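PDB 3I6I: putative leucoanthocyanidin reductase 1, which catalyses, as leucoanthocyanidin reductase, an NADPH-dependent step of flavonoid metabolism in grapevine. Local coordinates for residues Y66-I69 / N70-E73; A101-K104 / A105-A108; G133-M136 / Y137-R141. One frame throughout, in Å; residues are numbered along the deposited sequence. Where two conformers were deposited one is given.

Interaction 1 (Y66-I69 / N70-E73). With NDP (NADPH dihydro-nicotinamide-adenine-dinucleotide phosphate), chain B.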
loop_
_atom_site.group_PDB
_atom_site.type_symbol
_atom_site.label_atom_id
_atom_site.label_comp_id
_atom_site.label_asym_id
_atom_site.label_seq_id
_atom_site.Cartn_x
_atom_site.Cartn_y
_atom_site.Cartn_z
ATOM N N TYR A 66 16.799 -3.472 -15.888
ATOM C CA TYR A 66 16.484 -2.134 -16.345
ATOM C C TYR A 66 15.292 -2.137 -17.260
ATOM O O TYR A 66 15.263 -2.871 -18.241
ATOM C CB TYR A 66 17.705 -1.527 -17.050
ATOM C CG TYR A 66 18.847 -1.380 -16.078
ATOM C CD1 TYR A 66 18.897 -0.293 -15.198
ATOM C CD2 TYR A 66 19.832 -2.353 -15.978
ATOM C CE1 TYR A 66 19.922 -0.161 -14.279
ATOM C CE2 TYR A 66 20.871 -2.231 -15.055
ATOM C CZ TYR A 66 20.911 -1.127 -14.213
ATOM O OH TYR A 66 21.927 -0.995 -13.293
ATOM N N GLY A 67 14.303 -1.317 -16.944
ATOM C CA GLY A 67 13.168 -1.126 -17.832
ATOM C C GLY A 67 12.090 -0.315 -17.144
ATOM O O GLY A 67 12.260 0.119 -16.000
ATOM N N LEU A 68 10.984 -0.140 -17.859
ATOM C CA LEU A 68 9.844 0.655 -17.430
ATOM C C LEU A 68 8.598 -0.158 -17.761
ATOM O O LEU A 68 8.512 -0.728 -18.854
ATOM C CB LEU A 68 9.791 1.980 -18.190
ATOM C CG LEU A 68 10.827 3.064 -17.839
ATOM C CD1 LEU A 68 10.650 4.247 -18.764
ATOM C CD2 LEU A 68 10.693 3.482 -16.373
ATOM N N ILE A 69 7.640 -0.193 -16.832
ATOM C CA ILE A 69 6.495 -1.104 -16.949
ATOM C C ILE A 69 5.511 -0.726 -18.054
ATOM O O ILE A 69 4.737 -1.561 -18.462
ATOM C CB ILE A 69 5.724 -1.334 -15.613
ATOM C CG1 ILE A 69 4.996 -0.069 -15.140
ATOM C CG2 ILE A 69 6.651 -1.914 -14.544
ATOM C CD1 ILE A 69 3.980 -0.419 -14.048
ATOM N N ASN A 70 5.573 0.510 -18.546
ATOM C CA ASN A 70 4.725 0.950 -19.684
ATOM C C ASN A 70 5.230 0.522 -21.095
ATOM O O ASN A 70 4.618 0.844 -22.125
ATOM C CB ASN A 70 4.553 2.478 -19.654
ATOM C CG ASN A 70 5.876 3.202 -19.483
ATOM O OD1 ASN A 70 6.545 3.086 -18.459
ATOM N ND2 ASN A 70 6.257 3.904 -20.467
ATOM N N GLU A 71 6.358 -0.184 -21.131
ATOM C CA GLU A 71 6.976 -0.622 -22.374
ATOM C C GLU A 71 6.715 -2.107 -22.525
ATOM O O GLU A 71 7.447 -2.913 -21.958
ATOM C CB GLU A 71 8.479 -0.396 -22.284
ATOM C CG GLU A 71 8.863 1.057 -22.287
ATOM C CD GLU A 71 10.365 1.252 -22.191
ATOM O OE1 GLU A 71 11.025 0.633 -21.306
ATOM O OE2 GLU A 71 10.879 2.027 -23.005
ATOM N N GLN A 72 5.657 -2.466 -23.240
ATOM C CA GLN A 72 5.182 -3.873 -23.249
ATOM C C GLN A 72 6.230 -4.855 -23.751
ATOM O O GLN A 72 6.531 -5.852 -23.056
ATOM C CB GLN A 72 3.912 -4.016 -24.084
ATOM C CG GLN A 72 3.250 -5.401 -23.965
ATOM C CD GLN A 72 2.054 -5.602 -24.875
ATOM O OE1 GLN A 72 1.317 -4.673 -25.163
ATOM N NE2 GLN A 72 1.838 -6.844 -25.296
ATOM N N GLU A 73 6.772 -4.600 -24.939
ATOM C CA GLU A 73 7.829 -5.457 -25.504
ATOM C C GLU A 73 9.024 -5.639 -24.536
ATOM O O GLU A 73 9.506 -6.755 -24.360
ATOM C CB GLU A 73 8.296 -4.953 -26.876
ATOM C CG GLU A 73 9.614 -5.557 -27.378
ATOM C CD GLU A 73 10.122 -4.974 -28.724
ATOM O OE1 GLU A 73 11.224 -5.370 -29.145
ATOM O OE2 GLU A 73 9.437 -4.135 -29.359
HETATM P PA NDP B . 6.134 6.005 -4.872
HETATM O O1A NDP B . 5.916 7.227 -5.731
HETATM O O2A NDP B . 6.851 6.213 -3.410
HETATM O O5B NDP B . 6.983 4.832 -5.574
HETATM C C5B NDP B . 6.679 4.441 -6.877
HETATM C C4B NDP B . 7.704 3.519 -7.418
HETATM O O4B NDP B . 7.163 3.200 -8.758
HETATM C C3B NDP B . 9.070 4.217 -7.646
HETATM O O3B NDP B . 10.179 3.301 -7.445
HETATM C C2B NDP B . 9.002 4.637 -9.113
HETATM O O2B NDP B . 10.319 4.705 -9.660
HETATM C C1B NDP B . 8.283 3.423 -9.697
HETATM N N9A NDP B . 7.690 3.601 -11.022
HETATM C C8A NDP B . 6.747 4.490 -11.336
HETATM N N7A NDP B . 6.424 4.341 -12.623
HETATM C C5A NDP B . 7.153 3.340 -13.126
HETATM C C6A NDP B . 7.242 2.753 -14.390
HETATM N N6A NDP B . 6.474 3.181 -15.394
HETATM N N1A NDP B . 8.111 1.739 -14.576
HETATM C C2A NDP B . 8.858 1.295 -13.567
HETATM N N3A NDP B . 8.791 1.821 -12.337
HETATM C C4A NDP B . 7.952 2.856 -12.106
HETATM O O3 NDP B . 4.702 5.346 -4.598
HETATM P PN NDP B . 3.982 4.937 -3.187
HETATM O O1N NDP B . 4.699 4.008 -2.283
HETATM O O2N NDP B . 3.494 6.318 -2.612
HETATM O O5D NDP B . 2.612 4.283 -3.821
HETATM C C5D NDP B . 2.578 2.893 -4.176
HETATM C C4D NDP B . 1.167 2.392 -4.051
HETATM O O4D NDP B . 0.924 2.399 -2.617
HETATM C C3D NDP B . 0.109 3.259 -4.687
HETATM O O3D NDP B . -0.935 2.417 -5.167
HETATM C C2D NDP B . -0.416 4.054 -3.506
HETATM O O2D NDP B . -1.785 4.319 -3.739
HETATM C C1D NDP B . -0.301 3.067 -2.347
HETATM N N1N NDP B . 0.004 3.671 -1.000
HETATM C C2N NDP B . -0.660 3.237 0.174
HETATM C C3N NDP B . -0.657 3.999 1.265
HETATM C C7N NDP B . -1.356 3.501 2.545
HETATM O O7N NDP B . -1.881 2.382 2.585
HETATM N N7N NDP B . -1.285 4.296 3.599
HETATM C C4N NDP B . 0.055 5.360 1.236
HETATM C C5N NDP B . 1.144 5.387 0.169
HETATM C C6N NDP B . 1.124 4.529 -0.842
HETATM P P2B NDP B . 10.915 6.209 -10.111
HETATM O O1X NDP B . 11.137 7.039 -8.898
HETATM O O2X NDP B . 12.200 5.843 -10.973
HETATM O O3X NDP B . 9.832 6.838 -11.079
#
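Ile69 N and Asn70 OD1, on neighbouring residues, read the adenine of NADPH together. The Ile69 amide gives its hydrogen to N1A of the cofactor at 3.0 Å, an almost straight bond with an N-H...N angle of 171°, while the exocyclic amine N6A donates to Asn70 OD1 at 3.1 Å and is more bent. One acceptor and one donor of the base are thus matched by one donor and one acceptor of the protein, in the loop that follows strand 63-66 of the Rossmann fold and leads into helix 72-81. Asn70 reaches the base because its CG sits between the backbone N and the carbonyl carbon (chi1 49°), which turns OD1 back over the preceding residues; there it also meets CB of Leu68, 3.4 Å away. The hydrophobic side chains finish the grip. Leu68 CD2 stands 3.6 Å from N1A on one side of the adenine plane, and Ile69 CG2 approaches N1A from the opposite side at 3.9 Å. Ile69 CG1 lies on the same side as CG2 and packs near N6A. Beyond the base, Leu68 touches Arg42, itself a cofactor-binding residue, and Ile69 rests against Asp98 and, at the start of helix 99-109, Gln99. The backbone turns sharply here: residues Leu68 to Glu71 form a type I beta turn, in which Glu71 N points to Leu68 O at 3.2 Å, although the exact position of that oxygen is doubtful. Glu71 then takes the N-cap position of helix 72-81. Its side chain folds back along the turn, extended beyond CG, and leaves OE1 3.6 Å from Leu68 CB.

Interaction 2 (A101-K104 / A105-A108)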
loop_
_atom_site.group_PDB
_atom_site.type_symbol
_atom_site.label_atom_id
_atom_site.label_comp_id
_atom_site.label_asym_id
_atom_site.label_seq_id
_atom_site.Cartn_x
_atom_site.Cartn_y
_atom_site.Cartn_z
ATOM N N ALA A 101 0.289 -1.795 -19.923
ATOM C CA ALA A 101 1.283 -2.515 -20.765
ATOM C C ALA A 101 1.891 -3.714 -20.039
ATOM O O ALA A 101 2.128 -4.759 -20.640
ATOM C CB ALA A 101 2.393 -1.574 -21.248
ATOM N N LEU A 102 2.144 -3.578 -18.739
ATOM C CA LEU A 102 2.644 -4.698 -17.952
ATOM C C LEU A 102 1.688 -5.885 -17.929
ATOM O O LEU A 102 2.134 -7.038 -18.045
ATOM C CB LEU A 102 2.947 -4.277 -16.502
ATOM C CG LEU A 102 3.520 -5.312 -15.547
ATOM C CD1 LEU A 102 4.805 -5.960 -16.039
ATOM C CD2 LEU A 102 3.697 -4.680 -14.112
ATOM N N VAL A 103 0.395 -5.611 -17.756
ATOM C CA VAL A 103 -0.643 -6.655 -17.795
ATOM C C VAL A 103 -0.662 -7.310 -19.180
ATOM O O VAL A 103 -0.647 -8.530 -19.286
ATOM C CB VAL A 103 -2.039 -6.111 -17.382
ATOM C CG1 VAL A 103 -3.151 -7.177 -17.586
ATOM C CG2 VAL A 103 -2.028 -5.601 -15.923
ATOM N N LYS A 104 -0.659 -6.520 -20.260
ATOM C CA LYS A 104 -0.622 -7.108 -21.612
ATOM C C LYS A 104 0.620 -7.998 -21.803
ATOM O O LYS A 104 0.561 -9.067 -22.444
ATOM C CB LYS A 104 -0.705 -6.004 -22.669
ATOM C CG LYS A 104 -2.053 -5.267 -22.666
ATOM C CD LYS A 104 -2.329 -4.550 -23.989
ATOM C CE LYS A 104 -2.740 -5.521 -25.123
ATOM N NZ LYS A 104 -3.896 -6.466 -24.776
ATOM N N ALA A 105 1.749 -7.580 -21.230
ATOM C CA ALA A 105 3.009 -8.323 -21.316
ATOM C C ALA A 105 2.916 -9.644 -20.573
ATOM O O ALA A 105 3.326 -10.705 -21.105
ATOM C CB ALA A 105 4.182 -7.488 -20.809
ATOM N N MET A 106 2.356 -9.603 -19.371
ATOM C CA MET A 106 2.146 -10.832 -18.605
ATOM C C MET A 106 1.199 -11.789 -19.318
ATOM O O MET A 106 1.418 -13.010 -19.322
ATOM C CB MET A 106 1.632 -10.529 -17.205
ATOM C CG MET A 106 2.676 -9.916 -16.330
ATOM S SD MET A 106 2.158 -9.562 -14.628
ATOM C CE MET A 106 0.838 -8.402 -14.886
ATOM N N LYS A 107 0.146 -11.254 -19.912
ATOM C CA LYS A 107 -0.777 -12.084 -20.676
ATOM C C LYS A 107 -0.080 -12.737 -21.865
ATOM O O LYS A 107 -0.297 -13.921 -22.135
ATOM C CB LYS A 107 -1.959 -11.267 -21.169
ATOM C CG LYS A 107 -3.056 -12.087 -21.843
ATOM C CD LYS A 107 -4.114 -11.179 -22.476
ATOM C CE LYS A 107 -5.144 -12.007 -23.244
ATOM N NZ LYS A 107 -6.153 -11.181 -23.978
ATOM N N ALA A 108 0.738 -11.963 -22.580
ATOM C CA ALA A 108 1.499 -12.488 -23.720
ATOM C C ALA A 108 2.462 -13.611 -23.369
ATOM O O ALA A 108 2.566 -14.589 -24.113
ATOM C CB ALA A 108 2.257 -11.359 -24.421
#
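The peptide planes are the flat groups where residues 101-104 meet 105-108, and the one running from Leu102 into Val103 has a different neighbour on each side. Ala105 CB lies on one side, 3.5 Å from Leu102 O, along with Met106 N; Met106 CG and CE lie on the other, CG at 3.4 Å from that same oxygen. Met106 N donates to Leu102 O at 2.9 Å, one of four successive i to i-4 bonds that run from Ala105 N to Ala101 O through to Ala108 N to Lys104 O. The methionine carries the side-chain contact. Its chain is extended about CB-CG and bends at the last torsion (chi3 -61°), which brings the terminal methyl back toward the preceding turn. There CE sits 4.1 Å from Leu102 CG, meets Val103 CG2 at the same distance, and comes still nearer to Val103 CA. Both side chains pass the methionine at a slant. This is the buried side of helix 99-109, the crossover of a beta-alpha-beta unit of the Rossmann fold that links strand 86-89 to strand 114-116. Leu102, Val103 and Met106 all press on Phe115 of the latter strand, and Val103 also reaches Leu146 and Val147 of helix 133-149. On another side of the helix Ala105 packs against Met75 and Glu76 of helix 72-81. The lysines lie on the exposed side. Lys107 runs out fully extended, whereas Lys104 is deposited in two conformers, and in one of them its chain bends at chi3 and chi4. Close to the backbone, the CB of Lys107 lies 3.6 Å from Val103 O.

Interaction 3 (G133-M136 / Y137-R141). With NDP (NADPH dihydro-nicotinamide-adenine-dinucleotide phosphate), chain B; ACY (acetic acid), chain C.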
loop_
_atom_site.group_PDB
_atom_site.type_symbol
_atom_site.label_atom_id
_atom_site.label_comp_id
_atom_site.label_asym_id
_atom_site.label_seq_id
_atom_site.Cartn_x
_atom_site.Cartn_y
_atom_site.Cartn_z
ATOM N N GLY A 133 -9.871 11.490 -5.378
ATOM C CA GLY A 133 -9.567 10.138 -4.919
ATOM C C GLY A 133 -10.243 9.128 -5.845
ATOM O O GLY A 133 -9.633 8.116 -6.226
ATOM N N LEU A 134 -11.490 9.444 -6.230
ATOM C CA LEU A 134 -12.292 8.541 -7.055
ATOM C C LEU A 134 -11.622 8.232 -8.379
ATOM O O LEU A 134 -11.708 7.094 -8.846
ATOM C CB LEU A 134 -13.705 9.076 -7.291
ATOM C CG LEU A 134 -14.774 8.146 -7.904
ATOM C CD1 LEU A 134 -14.932 6.786 -7.164
ATOM C CD2 LEU A 134 -16.128 8.864 -8.043
ATOM N N ASN A 135 -10.994 9.233 -8.987
ATOM C CA ASN A 135 -10.292 8.994 -10.272
ATOM C C ASN A 135 -9.196 7.979 -10.145
ATOM O O ASN A 135 -9.082 7.092 -10.982
ATOM C CB ASN A 135 -9.740 10.297 -10.829
ATOM C CG ASN A 135 -9.303 10.154 -12.273
ATOM O OD1 ASN A 135 -10.124 9.902 -13.141
ATOM N ND2 ASN A 135 -8.018 10.211 -12.507
ATOM N N MET A 136 -8.419 8.061 -9.057
ATOM C CA MET A 136 -7.423 7.077 -8.783
ATOM C C MET A 136 -8.019 5.677 -8.641
ATOM O O MET A 136 -7.464 4.726 -9.186
ATOM C CB MET A 136 -6.622 7.412 -7.516
ATOM C CG MET A 136 -5.416 6.497 -7.384
ATOM S SD MET A 136 -4.358 6.879 -5.985
ATOM C CE MET A 136 -3.983 8.594 -6.254
ATOM N N TYR A 137 -9.152 5.563 -7.937
ATOM C CA TYR A 137 -9.824 4.290 -7.796
ATOM C C TYR A 137 -10.405 3.801 -9.127
ATOM O O TYR A 137 -10.316 2.586 -9.390
ATOM C CB TYR A 137 -10.890 4.339 -6.714
ATOM C CG TYR A 137 -10.321 4.237 -5.315
ATOM C CD1 TYR A 137 -8.951 4.368 -5.067
ATOM C CD2 TYR A 137 -11.166 3.993 -4.243
ATOM C CE1 TYR A 137 -8.439 4.296 -3.783
ATOM C CE2 TYR A 137 -10.669 3.920 -2.966
ATOM C CZ TYR A 137 -9.320 4.043 -2.730
ATOM O OH TYR A 137 -8.846 3.988 -1.429
ATOM N N ARG A 138 -10.918 4.707 -9.970
ATOM C CA ARG A 138 -11.277 4.346 -11.346
ATOM C C ARG A 138 -10.139 3.696 -12.101
ATOM O O ARG A 138 -10.372 2.694 -12.796
ATOM C CB ARG A 138 -11.850 5.499 -12.150
ATOM C CG ARG A 138 -13.252 5.896 -11.806
ATOM C CD ARG A 138 -13.831 6.797 -12.937
ATOM N NE ARG A 138 -13.166 8.079 -12.896
ATOM C CZ ARG A 138 -13.522 9.123 -12.151
ATOM N NH1 ARG A 138 -14.612 9.115 -11.421
ATOM N NH2 ARG A 138 -12.777 10.219 -12.179
ATOM N N GLU A 139 -8.924 4.246 -11.985
ATOM C CA GLU A 139 -7.746 3.674 -12.649
ATOM C C GLU A 139 -7.388 2.299 -12.056
ATOM O O GLU A 139 -7.092 1.367 -12.807
ATOM C CB GLU A 139 -6.583 4.626 -12.542
ATOM C CG GLU A 139 -6.843 5.903 -13.363
ATOM C CD GLU A 139 -5.682 6.864 -13.397
ATOM O OE1 GLU A 139 -4.650 6.635 -12.709
ATOM O OE2 GLU A 139 -5.805 7.868 -14.130
ATOM N N LYS A 140 -7.417 2.179 -10.720
ATOM C CA LYS A 140 -7.145 0.887 -10.078
ATOM C C LYS A 140 -8.180 -0.182 -10.452
ATOM O O LYS A 140 -7.825 -1.355 -10.693
ATOM C CB LYS A 140 -6.978 1.058 -8.574
ATOM C CG LYS A 140 -5.716 1.839 -8.180
ATOM C CD LYS A 140 -5.461 1.827 -6.679
ATOM C CE LYS A 140 -4.162 2.570 -6.344
ATOM N NZ LYS A 140 -3.691 2.219 -4.957
ATOM N N ARG A 141 -9.444 0.204 -10.556
ATOM C CA ARG A 141 -10.524 -0.701 -10.934
ATOM C C ARG A 141 -10.357 -1.172 -12.372
ATOM O O ARG A 141 -10.623 -2.333 -12.671
ATOM C CB ARG A 141 -11.876 -0.007 -10.827
ATOM C CG ARG A 141 -12.322 0.240 -9.395
ATOM C CD ARG A 141 -13.539 1.075 -9.407
ATOM N NE ARG A 141 -13.924 1.527 -8.084
ATOM C CZ ARG A 141 -14.737 2.545 -7.841
ATOM N NH1 ARG A 141 -15.315 3.197 -8.826
ATOM N NH2 ARG A 141 -15.010 2.879 -6.603
HETATM P PA NDP B . 6.134 6.005 -4.872
HETATM O O1A NDP B . 5.916 7.227 -5.731
HETATM O O2A NDP B . 6.851 6.213 -3.410
HETATM O O5B NDP B . 6.983 4.832 -5.574
HETATM C C5B NDP B . 6.679 4.441 -6.877
HETATM C C4B NDP B . 7.704 3.519 -7.418
HETATM O O4B NDP B . 7.163 3.200 -8.758
HETATM C C3B NDP B . 9.070 4.217 -7.646
HETATM O O3B NDP B . 10.179 3.301 -7.445
HETATM C C2B NDP B . 9.002 4.637 -9.113
HETATM O O2B NDP B . 10.319 4.705 -9.660
HETATM C C1B NDP B . 8.283 3.423 -9.697
HETATM N N9A NDP B . 7.690 3.601 -11.022
HETATM C C8A NDP B . 6.747 4.490 -11.336
HETATM N N7A NDP B . 6.424 4.341 -12.623
HETATM C C5A NDP B . 7.153 3.340 -13.126
HETATM C C6A NDP B . 7.242 2.753 -14.390
HETATM N N6A NDP B . 6.474 3.181 -15.394
HETATM N N1A NDP B . 8.111 1.739 -14.576
HETATM C C2A NDP B . 8.858 1.295 -13.567
HETATM N N3A NDP B . 8.791 1.821 -12.337
HETATM C C4A NDP B . 7.952 2.856 -12.106
HETATM O O3 NDP B . 4.702 5.346 -4.598
HETATM P PN NDP B . 3.982 4.937 -3.187
HETATM O O1N NDP B . 4.699 4.008 -2.283
HETATM O O2N NDP B . 3.494 6.318 -2.612
HETATM O O5D NDP B . 2.612 4.283 -3.821
HETATM C C5D NDP B . 2.578 2.893 -4.176
HETATM C C4D NDP B . 1.167 2.392 -4.051
HETATM O O4D NDP B . 0.924 2.399 -2.617
HETATM C C3D NDP B . 0.109 3.259 -4.687
HETATM O O3D NDP B . -0.935 2.417 -5.167
HETATM C C2D NDP B . -0.416 4.054 -3.506
HETATM O O2D NDP B . -1.785 4.319 -3.739
HETATM C C1D NDP B . -0.301 3.067 -2.347
HETATM N N1N NDP B . 0.004 3.671 -1.000
HETATM C C2N NDP B . -0.660 3.237 0.174
HETATM C C3N NDP B . -0.657 3.999 1.265
HETATM C C7N NDP B . -1.356 3.501 2.545
HETATM O O7N NDP B . -1.881 2.382 2.585
HETATM N N7N NDP B . -1.285 4.296 3.599
HETATM C C4N NDP B . 0.055 5.360 1.236
HETATM C C5N NDP B . 1.144 5.387 0.169
HETATM C C6N NDP B . 1.124 4.529 -0.842
HETATM P P2B NDP B . 10.915 6.209 -10.111
HETATM O O1X NDP B . 11.137 7.039 -8.898
HETATM O O2X NDP B . 12.200 5.843 -10.973
HETATM O O3X NDP B . 9.832 6.838 -11.079
HETATM C C ACY C . -5.585 4.150 -0.789
HETATM O O ACY C . -4.397 4.171 -1.190
HETATM O OXT ACY C . -6.455 3.327 -1.193
HETATM C CH3 ACY C . -5.948 5.172 0.259
#
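Residues 133-141 open helix 133-149 with regular i to i-4 bonds, from Tyr137 N to Gly133 O through to Lys140 N to Met136 O. On the outer side Arg138 NH2 donates to Asn135 OD1 at 2.8 Å, in the amide plane and on a lone pair, although the amide and guanidinium planes stand 59° apart. A bend at chi3 (-71°) curls the arginine back, laying the centre of its guanidinium over Leu134 O. NH1 touches Leu134 CG and CD2 and forms a salt bridge with Glu131, so both terminal nitrogens have partners. Arg141, whose NE is bound to Val124 O, passes Leu134 CD1 obliquely. The inner side faces the cofactor. Tyr137 OH gives a very short bond, 2.5 Å and doubtful in its exact length, to OXT of an acetic acid molecule, probably from the crystallisation liquor. Lys140 is extended beyond CG, and its NZ grips both hydroxyls of the nicotinamide ribose of NADPH, O3D at 2.8 Å and O2D at 3.1 Å. A lysine holding this diol is characteristic of the short-chain dehydrogenase/reductase active site; Met136, four residues earlier, probably sits where the classical Tyr-x-x-x-Lys motif has its tyrosine.

How the interactions relate
Interactions 1 and 2 are neighbours in space: the turn at 66-73 packs directly on the crossover helix, with Asn70 O against Ala101 CB and Gln72 beside Lys104. Interaction 3 stands apart, yet it and interaction 1 touch the same NADPH, one at the nicotinamide ribose, the other at the adenine. All three are partly buried; interaction 3 lies nearer the chain's centre, about 14 Å between centres against 22 Å for the others. Interaction 1 pairs backbone and amide with a base. Interactions 2 and 3 each have a buried and a more exposed helix side: interaction 3 directs a lysine at a diol and carries arginine contacts outside, while interaction 2 is apolar toward the sheet, with its lysines on the exposed side.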